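Local atomic coordinates of alpha-1,3-glucanase (Paenibacillus glycanilyticus, PDB entry 6K0P), a protein that probably hydrolyses the alpha-1,3-glucosidic linkages of alpha-1,3-glucan as a glycoside hydrolase of family 87. Residues N373-L378 and N397-L402. The protein carries 1 engineered substitution. Numbering follows the deposited sequence.
Sequences NKYTNL and NLFQNL
K374-T376 and N397-Q400 run parallel, their axes 4.7 Å apart, as equivalent strands on successive coils of the right-handed parallel beta-helix expected of this pectate-lyase-like domain. Backbone bonds alternate across the gap: L398 N reaches N373 O, Y375 N reaches L398 O at 2.8 Å, and Q400 N reaches Y375 O. Both chains turn a corner at N377 and N401, which take left-handed backbone angles, and L378 and L402 pair again beyond it.

On the inward side, Y375 and F399 lie side by side and point the same way, planes 43° apart. F399 CE2 sits over one face of the tyrosine ring, 3.6 Å from Y375 CG, while Y375 OH bonds to A358 O on strand 357-360, which belongs to another face of the coil.

Asparagine pairs are hydrogen-bonded side chain to side chain at both ends. At the start, N397 OD1 takes two donors from N373: the backbone N, in the carbonyl plane at 2.9 Å, and ND2, from above that plane at 3.0 Å. A leucine in place of N397 would probably leave N373 N without this acceptor, N373 ND2 with S339 O but not OD1, and N370 O without its amide donor. At the corner, N401 CG swings anti to its own N, and the two amide planes stand 78° apart. N401 ND2 meets a lone pair of N377 OD1 at 2.7 Å, nearly straight at 172°.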
loop_
_atom_site.group_PDB
_atom_site.type_symbol
_atom_site.label_atom_id
_atom_site.label_comp_id
_atom_site.label_asym_id
_atom_site.label_seq_id
_atom_site.Cartn_x
_atom_site.Cartn_y
_atom_site.Cartn_z
ATOM N N ASN A 373 -5.901 5.065 17.871
ATOM C CA ASN A 373 -5.282 4.101 16.976
ATOM C C ASN A 373 -3.795 4.383 16.834
ATOM O O ASN A 373 -3.339 5.522 16.959
ATOM C CB ASN A 373 -5.951 4.165 15.604
ATOM C CG ASN A 373 -7.410 3.755 15.660
ATOM O OD1 ASN A 373 -7.724 2.573 15.780
ATOM N ND2 ASN A 373 -8.313 4.729 15.577
ATOM N N LYS A 374 -3.032 3.322 16.592
ATOM C CA LYS A 374 -1.587 3.411 16.429
ATOM C C LYS A 374 -1.231 2.680 15.145
ATOM O O LYS A 374 -1.353 1.450 15.071
ATOM C CB LYS A 374 -0.855 2.822 17.636
ATOM C CG LYS A 374 -1.079 3.638 18.919
ATOM C CD LYS A 374 -0.365 3.014 20.104
ATOM C CE LYS A 374 -0.625 3.805 21.381
ATOM N NZ LYS A 374 -0.171 5.224 21.275
ATOM N N TYR A 375 -0.824 3.442 14.133
ATOM C CA TYR A 375 -0.391 2.927 12.835
ATOM C C TYR A 375 1.124 3.110 12.847
ATOM O O TYR A 375 1.622 4.223 12.661
ATOM C CB TYR A 375 -1.027 3.751 11.717
ATOM C CG TYR A 375 -2.481 3.447 11.371
ATOM C CD1 TYR A 375 -3.487 3.444 12.341
ATOM C CD2 TYR A 375 -2.860 3.219 10.054
ATOM C CE1 TYR A 375 -4.816 3.185 12.001
ATOM C CE2 TYR A 375 -4.185 2.972 9.713
ATOM C CZ TYR A 375 -5.158 2.949 10.687
ATOM O OH TYR A 375 -6.468 2.696 10.344
ATOM N N THR A 376 1.862 2.030 13.097
ATOM C CA THR A 376 3.285 2.125 13.410
ATOM C C THR A 376 4.094 1.167 12.550
ATOM O O THR A 376 3.643 0.058 12.244
ATOM C CB THR A 376 3.560 1.826 14.892
ATOM O OG1 THR A 376 3.049 0.526 15.227
ATOM C CG2 THR A 376 2.888 2.868 15.790
ATOM N N ASN A 377 5.298 1.597 12.170
ATOM C CA ASN A 377 6.235 0.737 11.451
ATOM C C ASN A 377 5.584 0.181 10.185
ATOM O O ASN A 377 5.517 -1.028 9.966
ATOM C CB ASN A 377 6.763 -0.386 12.357
ATOM C CG ASN A 377 7.311 0.134 13.675
ATOM O OD1 ASN A 377 8.180 1.004 13.692
ATOM N ND2 ASN A 377 6.799 -0.389 14.783
ATOM N N LEU A 378 5.096 1.090 9.347
ATOM C CA LEU A 378 4.334 0.710 8.165
ATOM C C LEU A 378 5.076 1.123 6.904
ATOM O O LEU A 378 5.645 2.222 6.835
ATOM C CB LEU A 378 2.954 1.368 8.169
ATOM C CG LEU A 378 2.033 1.063 9.354
ATOM C CD1 LEU A 378 0.676 1.740 9.149
ATOM C CD2 LEU A 378 1.849 -0.447 9.534
ATOM N N ASN A 397 -4.822 10.006 17.231
ATOM C CA ASN A 397 -4.346 8.884 16.430
ATOM C C ASN A 397 -2.903 9.133 16.026
ATOM O O ASN A 397 -2.527 10.267 15.699
ATOM C CB ASN A 397 -5.205 8.703 15.190
ATOM C CG ASN A 397 -6.614 8.287 15.530
ATOM O OD1 ASN A 397 -6.829 7.230 16.128
ATOM N ND2 ASN A 397 -7.588 9.113 15.166
ATOM N N LEU A 398 -2.099 8.072 16.047
ATOM C CA LEU A 398 -0.662 8.160 15.825
ATOM C C LEU A 398 -0.283 7.369 14.579
ATOM O O LEU A 398 -0.714 6.226 14.412
ATOM C CB LEU A 398 0.082 7.589 17.030
ATOM C CG LEU A 398 1.603 7.492 16.917
ATOM C CD1 LEU A 398 2.263 8.876 16.811
ATOM C CD2 LEU A 398 2.137 6.723 18.122
ATOM N N PHE A 399 0.528 7.984 13.714
ATOM C CA PHE A 399 1.115 7.345 12.542
ATOM C C PHE A 399 2.617 7.548 12.680
ATOM O O PHE A 399 3.103 8.678 12.549
ATOM C CB PHE A 399 0.580 7.998 11.268
ATOM C CG PHE A 399 -0.921 7.913 11.133
ATOM C CD1 PHE A 399 -1.748 8.773 11.830
ATOM C CD2 PHE A 399 -1.502 6.955 10.302
ATOM C CE1 PHE A 399 -3.129 8.688 11.715
ATOM C CE2 PHE A 399 -2.886 6.867 10.180
ATOM C CZ PHE A 399 -3.699 7.734 10.885
ATOM N N GLN A 400 3.353 6.472 12.967
ATOM C CA GLN A 400 4.731 6.599 13.421
ATOM C C GLN A 400 5.632 5.600 12.715
ATOM O O GLN A 400 5.283 4.422 12.584
ATOM C CB GLN A 400 4.795 6.364 14.928
ATOM C CG GLN A 400 6.161 6.566 15.546
ATOM C CD GLN A 400 6.087 6.444 17.055
ATOM O OE1 GLN A 400 5.782 5.375 17.589
ATOM N NE2 GLN A 400 6.326 7.549 17.750
ATOM N N ASN A 401 6.802 6.073 12.281
ATOM C CA ASN A 401 7.804 5.272 11.573
ATOM C C ASN A 401 7.229 4.674 10.285
ATOM O O ASN A 401 7.014 3.467 10.154
ATOM C CB ASN A 401 8.462 4.209 12.458
ATOM C CG ASN A 401 9.654 3.584 11.772
ATOM O OD1 ASN A 401 10.321 4.245 10.985
ATOM N ND2 ASN A 401 9.920 2.315 12.043
ATOM N N LEU A 402 7.017 5.566 9.323
ATOM C CA LEU A 402 6.380 5.232 8.055
ATOM C C LEU A 402 7.384 5.329 6.920
ATOM O O LEU A 402 8.255 6.206 6.920
ATOM C CB LEU A 402 5.244 6.207 7.743
ATOM C CG LEU A 402 4.248 6.514 8.853
ATOM C CD1 LEU A 402 3.258 7.585 8.379
ATOM C CD2 LEU A 402 3.533 5.226 9.259
#